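Local coordinates for protein inositol-1-monophosphatase (Nostoc sp., PDB 5ZHH) that probably hydrolyses inositol monophosphates to free inositol and phosphate, at residues S149-A161 with F175-S188. Numbering follows the deposited sequence.
Sequences SELSKSLLVTGFA and FCHLTHLTQGVRRS
Leu156 and Val157 pair in parallel with Val185 and Arg186, closing the beta-alpha-beta unit built from strand 156-158, helix 172-181 and strand 185-186, outermost of its sheet within the chain. The register rests on Leu156 N to Gly184 O (3.0 Å, 178° at the hydrogen), Arg186 N to Leu156 O (2.8 Å) and Thr158 N to Arg186 O. Packing is tight beneath the helix: with CG anti to its carbonyl carbon (chi1 -52°), Leu156 sends CD1 between Thr182 CG2 (3.7 Å) and Leu178 CD1, and Leu256 and Trp207 also cover it. Further along, the Phe160 edge meets the Phe175 face, planes at 67°. The solvent side is looser: Gln183 N bonds Ser154 O (2.9 Å), and Gln183 CG lies by Ser152 O. Leu155 CD1 sits 3.5 Å above the centre of the Arg186 guanidinium. At the mostly buried far end, Arg187 lays its guanidinium on Gly159 CA, and two in-plane waters link NH1 to Thr158 O and NH2 to Phe160 O. An alanine at Arg187 would probably cost both waters their guanidinium partner and Gly159 CA the flat group against it. Arg186 NE and Gln183 OE1 instead bond Asn94 and His97 of the second subunit, implying that this unit also serves the subunit interface.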
ATOM      1  N   SER A 149      28.541  15.897   3.709  1.00 35.83           N
ATOM      2  CA  SER A 149      29.879  16.239   3.264  1.00 36.83           C
ATOM      3  C   SER A 149      30.990  15.699   4.154  1.00 39.95           C
ATOM      4  O   SER A 149      32.143  15.679   3.714  1.00 41.02           O
ATOM      5  CB  SER A 149      30.026  17.767   3.137  1.00 43.73           C
ATOM      6  OG  SER A 149      29.722  18.432   4.353  1.00 47.71           O
ATOM      7  N   GLU A 150      30.693  15.300   5.390  1.00 35.17           N
ATOM      8  CA  GLU A 150      31.691  14.783   6.318  1.00 34.51           C
ATOM      9  C   GLU A 150      31.530  13.274   6.455  1.00 33.85           C
ATOM     10  O   GLU A 150      30.416  12.781   6.668  1.00 31.94           O
ATOM     11  CB  GLU A 150      31.558  15.443   7.688  1.00 36.12           C
ATOM     12  CG  GLU A 150      31.729  16.944   7.666  1.00 45.22           C
ATOM     13  CD  GLU A 150      31.437  17.565   9.014  1.00 51.59           C
ATOM     14  OE1 GLU A 150      31.948  17.046  10.029  1.00 55.55           O
ATOM     15  OE2 GLU A 150      30.666  18.547   9.064  1.00 53.22           O
ATOM     16  N   LEU A 151      32.648  12.553   6.377  1.00 32.98           N
ATOM     17  CA  LEU A 151      32.602  11.103   6.526  1.00 34.66           C
ATOM     18  C   LEU A 151      32.082  10.707   7.904  1.00 32.03           C
ATOM     19  O   LEU A 151      31.297   9.760   8.028  1.00 31.56           O
ATOM     20  CB  LEU A 151      33.991  10.515   6.270  1.00 37.17           C
ATOM     21  CG  LEU A 151      34.117   9.079   5.767  1.00 37.78           C
ATOM     22  CD1 LEU A 151      33.179   8.808   4.604  1.00 33.89           C
ATOM     23  CD2 LEU A 151      35.567   8.816   5.354  1.00 39.11           C
ATOM     24  N   SER A 152      32.483  11.440   8.950  1.00 31.02           N
ATOM     25  CA  SER A 152      32.013  11.146  10.305  1.00 32.60           C
ATOM     26  C   SER A 152      30.503  11.288  10.460  1.00 33.18           C
ATOM     27  O   SER A 152      29.936  10.758  11.422  1.00 36.02           O
ATOM     28  CB  SER A 152      32.714  12.052  11.318  1.00 37.14           C
ATOM     29  OG  SER A 152      32.307  13.402  11.160  1.00 40.27           O
ATOM     30  N   LYS A 153      29.832  11.988   9.550  1.00 29.81           N
ATOM     31  CA  LYS A 153      28.387  12.156   9.635  1.00 29.35           C
ATOM     32  C   LYS A 153      27.651  11.310   8.607  1.00 29.26           C
ATOM     33  O   LYS A 153      26.445  11.494   8.408  1.00 27.61           O
ATOM     34  CB  LYS A 153      28.005  13.631   9.488  1.00 36.79           C
ATOM     35  CG  LYS A 153      28.590  14.514  10.582  1.00 40.38           C
ATOM     36  CD  LYS A 153      28.411  15.989  10.267  1.00 47.83           C
ATOM     37  CE  LYS A 153      29.023  16.848  11.359  1.00 53.27           C
ATOM     38  NZ  LYS A 153      28.492  16.481  12.698  1.00 56.94           N
ATOM     39  N   SER A 154      28.351  10.400   7.944  1.00 31.12           N
ATOM     40  CA  SER A 154      27.806   9.660   6.822  1.00 30.17           C
ATOM     41  C   SER A 154      27.272   8.307   7.265  1.00 28.06           C
ATOM     42  O   SER A 154      27.672   7.754   8.290  1.00 26.69           O
ATOM     43  CB  SER A 154      28.877   9.456   5.744  1.00 34.46           C
ATOM     44  OG  SER A 154      29.286  10.689   5.177  1.00 37.95           O
ATOM     45  N   LEU A 155      26.341   7.789   6.468  1.00 24.01           N
ATOM     46  CA  LEU A 155      25.848   6.425   6.583  1.00 24.82           C
ATOM     47  C   LEU A 155      26.187   5.735   5.273  1.00 26.35           C
ATOM     48  O   LEU A 155      25.835   6.237   4.200  1.00 26.70           O
ATOM     49  CB  LEU A 155      24.336   6.389   6.835  1.00 24.46           C
ATOM     50  CG  LEU A 155      23.717   5.004   7.057  1.00 24.69           C
ATOM     51  CD1 LEU A 155      24.249   4.354   8.329  1.00 25.13           C
ATOM     52  CD2 LEU A 155      22.191   5.083   7.090  1.00 24.30           C
ATOM     53  N   LEU A 156      26.883   4.610   5.356  1.00 24.10           N
ATOM     54  CA  LEU A 156      27.349   3.903   4.174  1.00 23.73           C
ATOM     55  C   LEU A 156      26.731   2.512   4.113  1.00 20.64           C
ATOM     56  O   LEU A 156      26.033   2.072   5.028  1.00 21.22           O
ATOM     57  CB  LEU A 156      28.880   3.801   4.169  1.00 21.43           C
ATOM     58  CG  LEU A 156      29.658   5.105   4.360  1.00 23.69           C
ATOM     59  CD1 LEU A 156      31.162   4.798   4.325  1.00 22.42           C
ATOM     60  CD2 LEU A 156      29.295   6.147   3.327  1.00 26.31           C
ATOM     61  N   VAL A 157      26.994   1.821   3.005  1.00 22.34           N
ATOM     62  CA  VAL A 157      26.557   0.441   2.833  1.00 23.24           C
ATOM     63  C   VAL A 157      27.593  -0.273   1.974  1.00 22.16           C
ATOM     64  O   VAL A 157      28.251   0.340   1.131  1.00 24.64           O
ATOM     65  CB  VAL A 157      25.129   0.379   2.218  1.00 23.41           C
ATOM     66  CG1 VAL A 157      25.080   1.094   0.870  1.00 25.35           C
ATOM     67  CG2 VAL A 157      24.621  -1.072   2.101  1.00 24.45           C
ATOM     68  N   THR A 158      27.749  -1.574   2.200  1.00 21.11           N
ATOM     69  CA  THR A 158      28.693  -2.370   1.431  1.00 22.25           C
ATOM     70  C   THR A 158      28.190  -3.805   1.387  1.00 23.36           C
ATOM     71  O   THR A 158      27.124  -4.129   1.921  1.00 23.65           O
ATOM     72  CB  THR A 158      30.126  -2.284   2.011  1.00 23.83           C
ATOM     73  OG1 THR A 158      31.051  -2.828   1.062  1.00 24.31           O
ATOM     74  CG2 THR A 158      30.252  -3.063   3.318  1.00 24.70           C
ATOM     75  N   GLY A 159      28.939  -4.655   0.692  1.00 24.91           N
ATOM     76  CA  GLY A 159      28.601  -6.059   0.575  1.00 26.76           C
ATOM     77  C   GLY A 159      29.858  -6.904   0.552  1.00 27.06           C
ATOM     78  O   GLY A 159      30.974  -6.386   0.558  1.00 27.97           O
ATOM     79  N   PHE A 160      29.655  -8.220   0.513  1.00 26.74           N
ATOM     80  CA  PHE A 160      30.749  -9.177   0.600  1.00 28.36           C
ATOM     81  C   PHE A 160      30.504 -10.274  -0.425  1.00 29.97           C
ATOM     82  O   PHE A 160      29.378 -10.763  -0.555  1.00 32.35           O
ATOM     83  CB  PHE A 160      30.863  -9.723   2.032  1.00 24.31           C
ATOM     84  CG  PHE A 160      31.021  -8.633   3.053  1.00 27.73           C
ATOM     85  CD1 PHE A 160      32.280  -8.113   3.341  1.00 25.45           C
ATOM     86  CD2 PHE A 160      29.913  -8.071   3.667  1.00 29.72           C
ATOM     87  CE1 PHE A 160      32.424  -7.083   4.252  1.00 26.12           C
ATOM     88  CE2 PHE A 160      30.051  -7.036   4.579  1.00 27.52           C
ATOM     89  CZ  PHE A 160      31.309  -6.545   4.875  1.00 26.82           C
ATOM     90  N   ALA A 161      31.544 -10.606  -1.183  1.00 28.98           N
ATOM     91  CA  ALA A 161      31.408 -11.434  -2.370  1.00 32.70           C
ATOM     92  C   ALA A 161      31.368 -12.920  -2.012  1.00 34.15           C
ATOM     93  O   ALA A 161      31.759 -13.340  -0.918  1.00 32.19           O
ATOM     94  CB  ALA A 161      32.549 -11.147  -3.349  1.00 33.07           C
ATOM     95  N   PHE A 175      35.297  -2.813   5.733  1.00 28.39           N
ATOM     96  CA  PHE A 175      34.089  -2.690   6.547  1.00 25.85           C
ATOM     97  C   PHE A 175      34.423  -2.206   7.953  1.00 26.25           C
ATOM     98  O   PHE A 175      33.761  -1.309   8.488  1.00 27.90           O
ATOM     99  CB  PHE A 175      33.354  -4.030   6.603  1.00 24.56           C
ATOM    100  CG  PHE A 175      32.149  -4.019   7.497  1.00 25.16           C
ATOM    101  CD1 PHE A 175      30.917  -3.595   7.014  1.00 24.54           C
ATOM    102  CD2 PHE A 175      32.243  -4.441   8.819  1.00 24.98           C
ATOM    103  CE1 PHE A 175      29.801  -3.586   7.829  1.00 25.38           C
ATOM    104  CE2 PHE A 175      31.126  -4.433   9.642  1.00 25.18           C
ATOM    105  CZ  PHE A 175      29.905  -3.996   9.144  1.00 24.71           C
ATOM    106  N   CYS A 176      35.462  -2.782   8.568  1.00 24.95           N
ATOM    107  CA  CYS A 176      35.840  -2.352   9.908  1.00 25.10           C
ATOM    108  C   CYS A 176      36.344  -0.915   9.901  1.00 27.55           C
ATOM    109  O   CYS A 176      35.961  -0.116  10.764  1.00 30.58           O
ATOM    110  CB  CYS A 176      36.903  -3.291  10.482  1.00 30.30           C
ATOM    111  SG  CYS A 176      36.357  -5.000  10.652  1.00 29.34           S
ATOM    112  N   HIS A 177      37.187  -0.567   8.925  1.00 27.50           N
ATOM    113  CA  HIS A 177      37.733   0.785   8.834  1.00 28.92           C
ATOM    114  C   HIS A 177      36.620   1.822   8.684  1.00 29.67           C
ATOM    115  O   HIS A 177      36.583   2.826   9.409  1.00 29.68           O
ATOM    116  CB  HIS A 177      38.716   0.844   7.656  1.00 29.64           C
ATOM    117  CG  HIS A 177      39.479   2.130   7.540  1.00 34.86           C
ATOM    118  ND1 HIS A 177      40.053   2.765   8.621  1.00 36.77           N
ATOM    119  CD2 HIS A 177      39.801   2.874   6.455  1.00 34.74           C
ATOM    120  CE1 HIS A 177      40.674   3.856   8.211  1.00 35.75           C
ATOM    121  NE2 HIS A 177      40.537   3.945   6.900  1.00 35.96           N
ATOM    122  N   LEU A 178      35.685   1.592   7.762  1.00 27.38           N
ATOM    123  CA  LEU A 178      34.637   2.591   7.568  1.00 24.81           C
ATOM    124  C   LEU A 178      33.616   2.586   8.701  1.00 26.56           C
ATOM    125  O   LEU A 178      33.028   3.634   9.000  1.00 27.94           O
ATOM    126  CB  LEU A 178      33.947   2.393   6.220  1.00 24.54           C
ATOM    127  CG  LEU A 178      34.586   3.155   5.053  1.00 29.17           C
ATOM    128  CD1 LEU A 178      34.824   4.622   5.431  1.00 28.49           C
ATOM    129  CD2 LEU A 178      35.881   2.507   4.593  1.00 33.10           C
ATOM    130  N   THR A 179      33.412   1.469   9.361  1.00 27.83           N
ATOM    131  CA  THR A 179      32.504   1.422  10.490  1.00 28.57           C
ATOM    132  C   THR A 179      33.032   2.282  11.634  1.00 29.36           C
ATOM    133  O   THR A 179      32.286   2.803  12.397  1.00 28.32           O
ATOM    134  CB  THR A 179      32.174  -0.012  10.932  1.00 28.87           C
ATOM    135  OG1 THR A 179      31.557  -0.713   9.873  1.00 26.01           O
ATOM    136  CG2 THR A 179      31.271  -0.048  12.079  1.00 29.72           C
ATOM    137  N   HIS A 180      34.339   2.413  11.712  1.00 31.81           N
ATOM    138  CA  HIS A 180      34.960   3.254  12.710  1.00 31.46           C
ATOM    139  C   HIS A 180      34.902   4.725  12.355  1.00 31.30           C
ATOM    140  O   HIS A 180      34.760   5.521  13.193  1.00 35.81           O
ATOM    141  CB  HIS A 180      36.401   2.886  12.862  1.00 30.00           C
ATOM    142  CG  HIS A 180      36.710   2.226  14.153  1.00 30.00           C
ATOM    143  ND1 HIS A 180      37.852   2.479  14.864  1.00 30.00           N
ATOM    144  CD2 HIS A 180      36.038   1.288  14.841  1.00 30.00           C
ATOM    145  CE1 HIS A 180      37.862   1.743  15.949  1.00 30.00           C
ATOM    146  NE2 HIS A 180      36.759   1.026  15.966  1.00 30.00           N
ATOM    147  N   LEU A 181      35.016   5.049  11.085  1.00 28.24           N
ATOM    148  CA  LEU A 181      35.020   6.411  10.618  1.00 30.85           C
ATOM    149  C   LEU A 181      33.669   7.055  10.290  1.00 31.58           C
ATOM    150  O   LEU A 181      33.626   8.198   9.995  1.00 31.24           O
ATOM    151  CB  LEU A 181      35.847   6.515   9.381  1.00 30.00           C
ATOM    152  CG  LEU A 181      37.283   6.136   9.517  1.00 30.00           C
ATOM    153  CD1 LEU A 181      37.872   6.181   8.160  1.00 30.00           C
ATOM    154  CD2 LEU A 181      37.898   7.185  10.390  1.00 30.00           C
ATOM    155  N   THR A 182      32.589   6.319  10.299  1.00 27.58           N
ATOM    156  CA  THR A 182      31.324   6.908   9.967  1.00 26.77           C
ATOM    157  C   THR A 182      30.300   6.635  11.025  1.00 27.04           C
ATOM    158  O   THR A 182      30.608   6.112  12.020  1.00 30.35           O
ATOM    159  CB  THR A 182      30.773   6.335   8.668  1.00 27.26           C
ATOM    160  OG1 THR A 182      30.398   4.983   8.865  1.00 26.26           O
ATOM    161  CG2 THR A 182      31.755   6.442   7.549  1.00 26.72           C
ATOM    162  N   GLN A 183      29.059   6.993  10.756  1.00 24.11           N
ATOM    163  CA  GLN A 183      27.965   6.707  11.658  1.00 26.06           C
ATOM    164  C   GLN A 183      27.511   5.244  11.561  1.00 28.27           C
ATOM    165  O   GLN A 183      26.756   4.815  12.329  1.00 31.58           O
ATOM    166  CB  GLN A 183      26.782   7.618  11.432  1.00 30.81           C
ATOM    167  CG  GLN A 183      27.066   9.050  11.732  1.00 30.84           C
ATOM    168  CD  GLN A 183      25.869   9.919  11.516  1.00 35.15           C
ATOM    169  OE1 GLN A 183      24.949   9.547  10.867  1.00 37.40           O
ATOM    170  NE2 GLN A 183      25.894  11.078  12.075  1.00 36.98           N
ATOM    171  N   GLY A 184      27.971   4.523  10.571  1.00 27.22           N
ATOM    172  CA  GLY A 184      27.623   3.123  10.439  1.00 27.67           C
ATOM    173  C   GLY A 184      27.692   2.680   8.996  1.00 26.88           C
ATOM    174  O   GLY A 184      27.578   3.466   8.060  1.00 26.72           O
ATOM    175  N   VAL A 185      27.888   1.378   8.816  1.00 26.53           N
ATOM    176  CA  VAL A 185      27.904   0.752   7.502  1.00 26.97           C
ATOM    177  C   VAL A 185      26.833  -0.330   7.494  1.00 26.91           C
ATOM    178  O   VAL A 185      26.919  -1.307   8.251  1.00 24.17           O
ATOM    179  CB  VAL A 185      29.280   0.164   7.153  1.00 28.15           C
ATOM    180  CG1 VAL A 185      29.246  -0.425   5.742  1.00 29.14           C
ATOM    181  CG2 VAL A 185      30.366   1.240   7.273  1.00 25.49           C
ATOM    182  N   ARG A 186      25.820  -0.143   6.656  1.00 21.46           N
ATOM    183  CA  ARG A 186      24.751  -1.113   6.519  1.00 20.95           C
ATOM    184  C   ARG A 186      25.188  -2.261   5.611  1.00 24.40           C
ATOM    185  O   ARG A 186      26.149  -2.151   4.842  1.00 25.98           O
ATOM    186  CB  ARG A 186      23.509  -0.421   5.936  1.00 22.08           C
ATOM    187  CG  ARG A 186      23.013   0.752   6.797  1.00 24.96           C
ATOM    188  CD  ARG A 186      22.390   0.234   8.091  1.00 25.89           C
ATOM    189  NE  ARG A 186      22.045   1.285   9.049  1.00 25.48           N
ATOM    190  CZ  ARG A 186      22.816   1.648  10.071  1.00 23.94           C
ATOM    191  NH1 ARG A 186      22.418   2.602  10.906  1.00 23.44           N
ATOM    192  NH2 ARG A 186      23.995   1.062  10.258  1.00 24.65           N
ATOM    193  N   ARG A 187      24.454  -3.372   5.696  1.00 22.70           N
ATOM    194  CA  ARG A 187      24.600  -4.489   4.762  1.00 24.67           C
ATOM    195  C   ARG A 187      23.183  -4.985   4.477  1.00 24.98           C
ATOM    196  O   ARG A 187      22.567  -5.649   5.316  1.00 24.46           O
ATOM    197  CB  ARG A 187      25.498  -5.589   5.324  1.00 28.51           C
ATOM    198  CG  ARG A 187      26.186  -6.494   4.278  1.00 30.74           C
ATOM    199  CD  ARG A 187      25.204  -7.329   3.468  1.00 32.43           C
ATOM    200  NE  ARG A 187      25.833  -8.322   2.590  1.00 29.03           N
ATOM    201  CZ  ARG A 187      25.882  -8.223   1.260  1.00 31.14           C
ATOM    202  NH1 ARG A 187      25.345  -7.168   0.634  1.00 24.17           N
ATOM    203  NH2 ARG A 187      26.458  -9.189   0.547  1.00 34.72           N
ATOM    204  N   SER A 188      22.669  -4.650   3.296  1.00 23.09           N
ATOM    205  CA  SER A 188      21.295  -4.975   2.931  1.00 24.17           C
ATOM    206  C   SER A 188      21.185  -6.305   2.211  1.00 27.92           C
ATOM    207  O   SER A 188      20.175  -7.004   2.370  1.00 28.69           O
ATOM    208  CB  SER A 188      20.709  -3.890   2.022  1.00 23.87           C
ATOM    209  OG  SER A 188      21.244  -4.024   0.710  1.00 28.33           O
TER
HETATM  210  O   HOH W   1      24.353  -4.432   1.232  1.00 25.82           O
HETATM  211  O   HOH W   2      27.712 -12.028   1.667  1.00 39.74           O